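LupI (Flavobacterium sp. YS-80-122, PDB 6IY4) probably inhibits metalloendopeptidases, as a small periplasmic beta-sheet protein of the Inh protease-inhibitor family. Local coordinates at residues S9-V14 / A21-L26; Y13-E18 / T87-R92. All coordinates share one frame; numbering follows the deposited sequence.

Interaction 1. Residues S9-V14 / A21-L26. Unlike the reference sequence in segment 21-26: Leu26 (reference Ser).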
ATOM      1  N   SER A   9      -1.640  -0.097  11.190  1.00 19.89           N
ATOM      2  CA  SER A   9      -2.541  -1.091  10.565  1.00 18.73           C
ATOM      3  C   SER A   9      -3.264  -0.509   9.339  1.00 20.01           C
ATOM      4  O   SER A   9      -3.938   0.542   9.446  1.00 23.66           O
ATOM      5  CB  SER A   9      -3.541  -1.584  11.556  1.00 21.72           C
ATOM      6  OG  SER A   9      -4.290  -2.624  10.974  1.00 23.72           O
ATOM      7  N   TRP A  10      -3.156  -1.165   8.200  1.00 19.40           N
ATOM      8  CA  TRP A  10      -3.819  -0.740   6.956  1.00 18.50           C
ATOM      9  C   TRP A  10      -4.533  -1.925   6.341  1.00 19.60           C
ATOM     10  O   TRP A  10      -3.972  -3.029   6.309  1.00 20.75           O
ATOM     11  CB  TRP A  10      -2.819  -0.156   5.971  1.00 17.41           C
ATOM     12  CG  TRP A  10      -2.267   1.181   6.365  1.00 18.35           C
ATOM     13  CD1 TRP A  10      -1.202   1.406   7.190  1.00 19.18           C
ATOM     14  CD2 TRP A  10      -2.757   2.476   5.972  1.00 16.75           C
ATOM     15  NE1 TRP A  10      -0.984   2.741   7.327  1.00 19.62           N
ATOM     16  CE2 TRP A  10      -1.904   3.422   6.600  1.00 17.57           C
ATOM     17  CE3 TRP A  10      -3.797   2.933   5.150  1.00 18.12           C
ATOM     18  CZ2 TRP A  10      -2.072   4.790   6.396  1.00 18.21           C
ATOM     19  CZ3 TRP A  10      -3.942   4.286   4.950  1.00 17.97           C
ATOM     20  CH2 TRP A  10      -3.095   5.190   5.576  1.00 17.91           C
ATOM     21  N   THR A  11      -5.663  -1.647   5.723  1.00 19.68           N
ATOM     22  CA  THR A  11      -6.458  -2.663   5.008  1.00 18.29           C
ATOM     23  C   THR A  11      -6.407  -2.353   3.522  1.00 18.75           C
ATOM     24  O   THR A  11      -6.684  -1.187   3.136  1.00 20.17           O
ATOM     25  CB  THR A  11      -7.891  -2.670   5.509  1.00 23.31           C
ATOM     26  OG1 THR A  11      -7.817  -2.947   6.916  1.00 25.82           O
ATOM     27  CG2 THR A  11      -8.679  -3.744   4.811  1.00 26.32           C
ATOM     28  N   PHE A  12      -5.975  -3.331   2.751  1.00 18.44           N
ATOM     29  CA  PHE A  12      -5.817  -3.240   1.290  1.00 18.09           C
ATOM     30  C   PHE A  12      -6.936  -4.041   0.623  1.00 20.08           C
ATOM     31  O   PHE A  12      -7.198  -5.176   1.042  1.00 20.08           O
ATOM     32  CB  PHE A  12      -4.476  -3.824   0.854  1.00 19.04           C
ATOM     33  CG  PHE A  12      -3.265  -3.014   1.223  1.00 20.04           C
ATOM     34  CD1 PHE A  12      -2.747  -3.071   2.509  1.00 21.65           C
ATOM     35  CD2 PHE A  12      -2.627  -2.221   0.295  1.00 22.30           C
ATOM     36  CE1 PHE A  12      -1.616  -2.353   2.844  1.00 22.78           C
ATOM     37  CE2 PHE A  12      -1.513  -1.467   0.647  1.00 24.14           C
ATOM     38  CZ  PHE A  12      -1.009  -1.561   1.915  1.00 24.70           C
ATOM     39  N   TYR A  13      -7.440  -3.496  -0.469  1.00 18.79           N
ATOM     40  CA  TYR A  13      -8.379  -4.233  -1.340  1.00 18.81           C
ATOM     41  C   TYR A  13      -8.423  -3.582  -2.713  1.00 20.71           C
ATOM     42  O   TYR A  13      -8.119  -2.379  -2.844  1.00 21.72           O
ATOM     43  CB  TYR A  13      -9.766  -4.304  -0.715  1.00 20.41           C
ATOM     44  CG  TYR A  13     -10.471  -2.996  -0.499  1.00 22.33           C
ATOM     45  CD1 TYR A  13     -10.271  -2.292   0.663  1.00 26.03           C
ATOM     46  CD2 TYR A  13     -11.326  -2.481  -1.443  1.00 26.47           C
ATOM     47  CE1 TYR A  13     -10.923  -1.089   0.884  1.00 27.40           C
ATOM     48  CE2 TYR A  13     -11.972  -1.270  -1.246  1.00 27.87           C
ATOM     49  CZ  TYR A  13     -11.794  -0.599  -0.062  1.00 29.56           C
ATOM     50  OH  TYR A  13     -12.418   0.589   0.179  1.00 34.19           O
ATOM     51  N   VAL A  14      -8.849  -4.343  -3.691  1.00 22.14           N
ATOM     52  CA  VAL A  14      -9.058  -3.815  -5.050  1.00 23.24           C
ATOM     53  C   VAL A  14     -10.507  -3.311  -5.099  1.00 25.67           C
ATOM     54  O   VAL A  14     -11.468  -4.034  -4.699  1.00 24.41           O
ATOM     55  CB  VAL A  14      -8.795  -4.880  -6.128  1.00 24.13           C
ATOM     56  CG1 VAL A  14      -9.191  -4.382  -7.508  1.00 27.67           C
ATOM     57  CG2 VAL A  14      -7.355  -5.358  -6.154  1.00 26.45           C
ATOM     58  N   ALA A  21     -10.157  -8.572   1.223  1.00 27.41           N
ATOM     59  CA  ALA A  21      -9.385  -7.476   1.853  1.00 24.08           C
ATOM     60  C   ALA A  21      -8.276  -8.091   2.695  1.00 27.04           C
ATOM     61  O   ALA A  21      -8.443  -9.182   3.309  1.00 28.44           O
ATOM     62  CB  ALA A  21     -10.279  -6.596   2.684  1.00 24.82           C
ATOM     63  N   CYS A  22      -7.149  -7.397   2.779  1.00 24.52           N
ATOM     64  CA  CYS A  22      -5.953  -7.912   3.479  1.00 25.15           C
ATOM     65  C   CYS A  22      -5.472  -6.831   4.438  1.00 23.84           C
ATOM     66  O   CYS A  22      -5.301  -5.718   3.985  1.00 24.56           O
ATOM     67  CB  CYS A  22      -4.904  -8.218   2.427  1.00 29.98           C
ATOM     68  SG  CYS A  22      -3.287  -8.740   3.065  1.00 37.53           S
ATOM     69  N   THR A  23      -5.306  -7.141   5.710  1.00 20.50           N
ATOM     70  CA  THR A  23      -4.785  -6.194   6.717  1.00 21.83           C
ATOM     71  C   THR A  23      -3.281  -6.422   6.813  1.00 22.43           C
ATOM     72  O   THR A  23      -2.857  -7.596   7.098  1.00 21.77           O
ATOM     73  CB  THR A  23      -5.508  -6.360   8.053  1.00 24.27           C
ATOM     74  OG1 THR A  23      -6.903  -6.205   7.791  1.00 29.75           O
ATOM     75  CG2 THR A  23      -5.036  -5.352   9.082  1.00 25.84           C
ATOM     76  N   VAL A  24      -2.487  -5.350   6.728  1.00 20.43           N
ATOM     77  CA  VAL A  24      -1.009  -5.375   6.703  1.00 19.73           C
ATOM     78  C   VAL A  24      -0.547  -4.300   7.679  1.00 19.95           C
ATOM     79  O   VAL A  24      -1.087  -3.212   7.624  1.00 20.60           O
ATOM     80  CB  VAL A  24      -0.455  -5.096   5.305  1.00 22.37           C
ATOM     81  CG1 VAL A  24       1.072  -5.105   5.295  1.00 24.55           C
ATOM     82  CG2 VAL A  24      -1.014  -6.066   4.287  1.00 21.91           C
ATOM     83  N   THR A  25       0.455  -4.594   8.481  1.00 20.53           N
ATOM     84  CA  THR A  25       1.132  -3.550   9.265  1.00 20.61           C
ATOM     85  C   THR A  25       2.248  -2.900   8.442  1.00 20.43           C
ATOM     86  O   THR A  25       3.125  -3.622   7.917  1.00 21.55           O
ATOM     87  CB  THR A  25       1.747  -4.103  10.545  1.00 25.24           C
ATOM     88  OG1 THR A  25       0.728  -4.770  11.276  1.00 28.43           O
ATOM     89  CG2 THR A  25       2.327  -2.983  11.361  1.00 23.90           C
ATOM     90  N   LEU A  26       2.204  -1.575   8.357  1.00 19.49           N
ATOM     91  CA  LEU A  26       3.312  -0.728   7.868  1.00 19.64           C
ATOM     92  C   LEU A  26       4.128  -0.378   9.097  1.00 19.85           C
ATOM     93  O   LEU A  26       3.639   0.344   9.951  1.00 22.44           O
ATOM     94  CB  LEU A  26       2.806   0.502   7.125  1.00 18.23           C
ATOM     95  CG  LEU A  26       2.543   0.310   5.640  1.00 19.61           C
ATOM     96  CD1 LEU A  26       1.403  -0.692   5.381  1.00 20.20           C
ATOM     97  CD2 LEU A  26       2.234   1.656   5.001  1.00 20.75           C
TER
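Cys22 O receives the N-H of Phe12 N at 2.8 Å in an almost perfectly straight bond (179°), and Thr11 CA adds a CA-H...O contact to the same Cys22 O at 3.4 Å. This oxygen also lies in the plane of the Phe12 ring, at its edge. Cys22 N returns a bond to Phe12 O. The next hydrogen-bonded pair is Trp10 with Val24, where Val24 N reaches Trp10 O at 2.8 Å, and Trp10 N bonds back to Val24 O. The two strands form a twisted antiparallel beta hairpin, their directions 141° apart, and strand 22-26 is the outermost of the sheet on this side. Trp10, Phe12, Cys22 and Val24 point their side chains to one face of the sheet, where Trp10, Phe12 and Val24 are buried. Phe12 CG lies anti to the carbonyl carbon (chi1 -71°), which brings CD1 and CE1 to Val24, with Phe12 CE1 3.9 Å from Val24 CB. Replacing Phe12 by an alanine would probably open a gap beside Val24 and take away the ring surface against which Met90 and Leu39 also pack. Farther along, Leu26 CD1 comes within 3.8 Å of Trp10 CD1, while Trp10 NE1 is held by Val6 O. Cys22 SG leaves the strand pair for its disulfide with Cys38. On the other face, Thr11 OG1 and Thr23 OG1 make a weak hydrogen bond at 3.5 Å, and Ser9 OG rests against Thr23 CG2 at 3.4 Å.

Interaction 2. Residues Y13-E18 / T87-R92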
ATOM      1  N   TYR A  13      -7.440  -3.496  -0.469  1.00 18.79           N
ATOM      2  CA  TYR A  13      -8.379  -4.233  -1.340  1.00 18.81           C
ATOM      3  C   TYR A  13      -8.423  -3.582  -2.713  1.00 20.71           C
ATOM      4  O   TYR A  13      -8.119  -2.379  -2.844  1.00 21.72           O
ATOM      5  CB  TYR A  13      -9.766  -4.304  -0.715  1.00 20.41           C
ATOM      6  CG  TYR A  13     -10.471  -2.996  -0.499  1.00 22.33           C
ATOM      7  CD1 TYR A  13     -10.271  -2.292   0.663  1.00 26.03           C
ATOM      8  CD2 TYR A  13     -11.326  -2.481  -1.443  1.00 26.47           C
ATOM      9  CE1 TYR A  13     -10.923  -1.089   0.884  1.00 27.40           C
ATOM     10  CE2 TYR A  13     -11.972  -1.270  -1.246  1.00 27.87           C
ATOM     11  CZ  TYR A  13     -11.794  -0.599  -0.062  1.00 29.56           C
ATOM     12  OH  TYR A  13     -12.418   0.589   0.179  1.00 34.19           O
ATOM     13  N   VAL A  14      -8.849  -4.343  -3.691  1.00 22.14           N
ATOM     14  CA  VAL A  14      -9.058  -3.815  -5.050  1.00 23.24           C
ATOM     15  C   VAL A  14     -10.507  -3.311  -5.099  1.00 25.67           C
ATOM     16  O   VAL A  14     -11.468  -4.034  -4.699  1.00 24.41           O
ATOM     17  CB  VAL A  14      -8.795  -4.880  -6.128  1.00 24.13           C
ATOM     18  CG1 VAL A  14      -9.191  -4.382  -7.508  1.00 27.67           C
ATOM     19  CG2 VAL A  14      -7.355  -5.358  -6.154  1.00 26.45           C
ATOM     20  N   GLN A  15     -10.680  -2.095  -5.571  1.00 21.89           N
ATOM     21  CA  GLN A  15     -12.014  -1.480  -5.673  1.00 24.68           C
ATOM     22  C   GLN A  15     -12.915  -2.410  -6.481  1.00 24.61           C
ATOM     23  O   GLN A  15     -12.442  -2.881  -7.540  1.00 26.52           O
ATOM     24  CB  GLN A  15     -11.948  -0.133  -6.378  1.00 27.15           C
ATOM     25  CG  GLN A  15     -13.242   0.643  -6.311  1.00 30.87           C
ATOM     26  CD  GLN A  15     -13.024   1.814  -5.387  1.00 40.50           C
ATOM     27  OE1 GLN A  15     -12.493   2.869  -5.771  1.00 41.72           O
ATOM     28  NE2 GLN A  15     -13.345   1.589  -4.129  1.00 39.82           N
ATOM     29  N   GLY A  16     -14.117  -2.664  -5.942  1.00 26.89           N
ATOM     30  CA  GLY A  16     -15.091  -3.585  -6.546  1.00 31.27           C
ATOM     31  C   GLY A  16     -14.952  -4.978  -5.962  1.00 33.31           C
ATOM     32  O   GLY A  16     -15.846  -5.811  -6.180  1.00 32.51           O
ATOM     33  N   ALA A  17     -13.871  -5.235  -5.228  1.00 27.95           N
ATOM     34  CA  ALA A  17     -13.592  -6.558  -4.622  1.00 27.94           C
ATOM     35  C   ALA A  17     -13.274  -6.379  -3.132  1.00 26.03           C
ATOM     36  O   ALA A  17     -12.373  -7.076  -2.650  1.00 25.84           O
ATOM     37  CB  ALA A  17     -12.480  -7.263  -5.361  1.00 28.50           C
ATOM     38  N   GLU A  18     -14.065  -5.566  -2.431  1.00 28.68           N
ATOM     39  CA  GLU A  18     -13.901  -5.227  -0.991  1.00 27.52           C
ATOM     40  C   GLU A  18     -13.956  -6.496  -0.131  1.00 28.26           C
ATOM     41  O   GLU A  18     -13.321  -6.515   0.958  1.00 28.48           O
ATOM     42  CB  GLU A  18     -14.996  -4.274  -0.487  1.00 32.97           C
ATOM     43  CG  GLU A  18     -14.970  -2.901  -1.123  1.00 39.92           C
ATOM     44  CD  GLU A  18     -15.323  -2.813  -2.607  1.00 45.11           C
ATOM     45  OE1 GLU A  18     -16.098  -3.694  -3.097  1.00 45.90           O
ATOM     46  OE2 GLU A  18     -14.821  -1.864  -3.278  1.00 40.25           O
ATOM     47  N   THR A  87      -8.079  -0.226  -9.283  1.00 29.00           N
ATOM     48  CA  THR A  87      -7.683   0.723  -8.205  1.00 24.33           C
ATOM     49  C   THR A  87      -7.420  -0.089  -6.930  1.00 24.11           C
ATOM     50  O   THR A  87      -8.285  -0.864  -6.528  1.00 24.41           O
ATOM     51  CB  THR A  87      -8.720   1.807  -7.916  1.00 24.38           C
ATOM     52  OG1 THR A  87      -8.893   2.435  -9.182  1.00 31.37           O
ATOM     53  CG2 THR A  87      -8.259   2.806  -6.879  1.00 25.88           C
ATOM     54  N   LEU A  88      -6.236   0.060  -6.372  1.00 21.74           N
ATOM     55  CA  LEU A  88      -5.903  -0.541  -5.061  1.00 20.69           C
ATOM     56  C   LEU A  88      -6.152   0.533  -4.034  1.00 21.02           C
ATOM     57  O   LEU A  88      -5.649   1.666  -4.186  1.00 21.14           O
ATOM     58  CB  LEU A  88      -4.445  -0.983  -5.014  1.00 21.08           C
ATOM     59  CG  LEU A  88      -4.003  -1.660  -3.723  1.00 23.34           C
ATOM     60  CD1 LEU A  88      -4.712  -2.973  -3.532  1.00 27.54           C
ATOM     61  CD2 LEU A  88      -2.512  -1.875  -3.720  1.00 23.54           C
ATOM     62  N   VAL A  89      -6.965   0.186  -3.066  1.00 21.71           N
ATOM     63  CA  VAL A  89      -7.344   1.075  -1.959  1.00 18.94           C
ATOM     64  C   VAL A  89      -6.595   0.606  -0.725  1.00 19.53           C
ATOM     65  O   VAL A  89      -6.501  -0.620  -0.496  1.00 19.79           O
ATOM     66  CB  VAL A  89      -8.867   0.999  -1.730  1.00 21.76           C
ATOM     67  CG1 VAL A  89      -9.289   1.885  -0.577  1.00 25.34           C
ATOM     68  CG2 VAL A  89      -9.624   1.370  -3.004  1.00 23.31           C
ATOM     69  N   MET A  90      -6.065   1.549   0.039  1.00 18.90           N
ATOM     70  CA  MET A  90      -5.505   1.212   1.361  1.00 18.85           C
ATOM     71  C   MET A  90      -6.127   2.196   2.346  1.00 21.20           C
ATOM     72  O   MET A  90      -6.179   3.393   2.086  1.00 20.29           O
ATOM     73  CB  MET A  90      -3.969   1.146   1.375  1.00 25.92           C
ATOM     74  CG  MET A  90      -3.312   2.376   1.276  1.00 24.65           C
ATOM     75  SD  MET A  90      -1.487   2.100   1.119  1.00 25.11           S
ATOM     76  CE  MET A  90      -0.948   1.984   2.815  1.00 22.95           C
ATOM     77  N   GLN A  91      -6.681   1.681   3.417  1.00 19.99           N
ATOM     78  CA  GLN A  91      -7.400   2.529   4.385  1.00 21.12           C
ATOM     79  C   GLN A  91      -7.040   2.027   5.758  1.00 20.41           C
ATOM     80  O   GLN A  91      -7.012   0.824   5.919  1.00 20.31           O
ATOM     81  CB  GLN A  91      -8.903   2.360   4.315  1.00 25.77           C
ATOM     82  CG  GLN A  91      -9.550   2.934   3.092  1.00 35.18           C
ATOM     83  CD  GLN A  91     -11.031   2.756   3.318  1.00 41.58           C
ATOM     84  OE1 GLN A  91     -11.580   1.667   3.127  1.00 38.45           O
ATOM     85  NE2 GLN A  91     -11.656   3.815   3.822  1.00 46.25           N
ATOM     86  N   ARG A  92      -6.856   2.921   6.705  1.00 21.55           N
ATOM     87  CA  ARG A  92      -6.630   2.472   8.098  1.00 21.66           C
ATOM     88  C   ARG A  92      -7.904   1.814   8.624  1.00 26.10           C
ATOM     89  O   ARG A  92      -9.014   2.260   8.288  1.00 31.00           O
ATOM     90  CB  ARG A  92      -6.209   3.637   8.983  1.00 22.08           C
ATOM     91  CG  ARG A  92      -4.810   4.161   8.722  1.00 22.11           C
ATOM     92  CD  ARG A  92      -4.458   5.251   9.677  1.00 22.17           C
ATOM     93  NE  ARG A  92      -3.128   5.782   9.602  1.00 22.04           N
ATOM     94  CZ  ARG A  92      -2.055   5.306  10.201  1.00 20.06           C
ATOM     95  NH1 ARG A  92      -2.055   4.159  10.874  1.00 20.26           N
ATOM     96  NH2 ARG A  92      -0.938   5.985  10.108  1.00 22.61           N
TER
HETATM   97  O   HOH W   1     -10.660  -1.436  -9.138  1.00 32.72           O
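Val89 packs over one face of the Tyr13 ring, its CB 3.9 Å from the ring centroid and 17° off the normal, a CH-pi contact shifted toward the rim. Tyr13 CG sits between its backbone N and carbonyl carbon (chi1 63°), a first torsion that lays the ring across the valine; Val89 CG1 touches CZ and OH, and the side chain of Gln91 adjoins the hydroxyl end. This is the tight part of the contact, and the backbones are paired here too: Val89 N bonds to Tyr13 O at 2.8 Å, and Tyr13 N to Val89 O. On the face shared with Val14, Leu88 CD1 presses on Tyr13 O at 3.5 Å. The pairing ends with Gln15 N bonded to Thr87 O at 2.9 Å, and beyond it the contact loosens toward solvent. The bent side chain of exposed Gln15 brings NE2 only to 3.9 Å from Val89 CG2. A water links the two backbones, donating to Gln15 O at 2.8 Å and accepting from Thr87 N at 2.9 Å. Val14 to Ala17 form a type II turn, with Gly16 at its positive-phi position; Ala17 N bonds back to Val14 O, and Glu18 OE2 accepts from Gly16 N at 2.9 Å. Strand 86-92 runs between strands 8-14 and 77-82 in the antiparallel sheet. Arg77 of strand 77-82 borders Tyr13, Val89 and Gln91, whereas Leu88 touches Trp42, in a loop, and Leu68 of strand 66-74.

Overall arrangement
From the N terminus, the short helix 3-6 leads into strand 8-14, from which both contacts start. Interaction 1 closes the short loop after that strand, returning the chain along it as strand 22-26. Interaction 2 starts at the end of strand 8-14 and runs into the loop, residues 13-18, and reaches across most of the sequence to 87-92 near the C terminus, so the two connections cross and share Tyr13 and Val14. Strand 8-14 therefore lies between strand 22-26 and strand 86-92, joining an outer strand and the last one in a single antiparallel sheet. The contacts also touch directly: Thr11 N probably bonds to Gln91 O at 2.8 Å, and Phe12 packs on Met90.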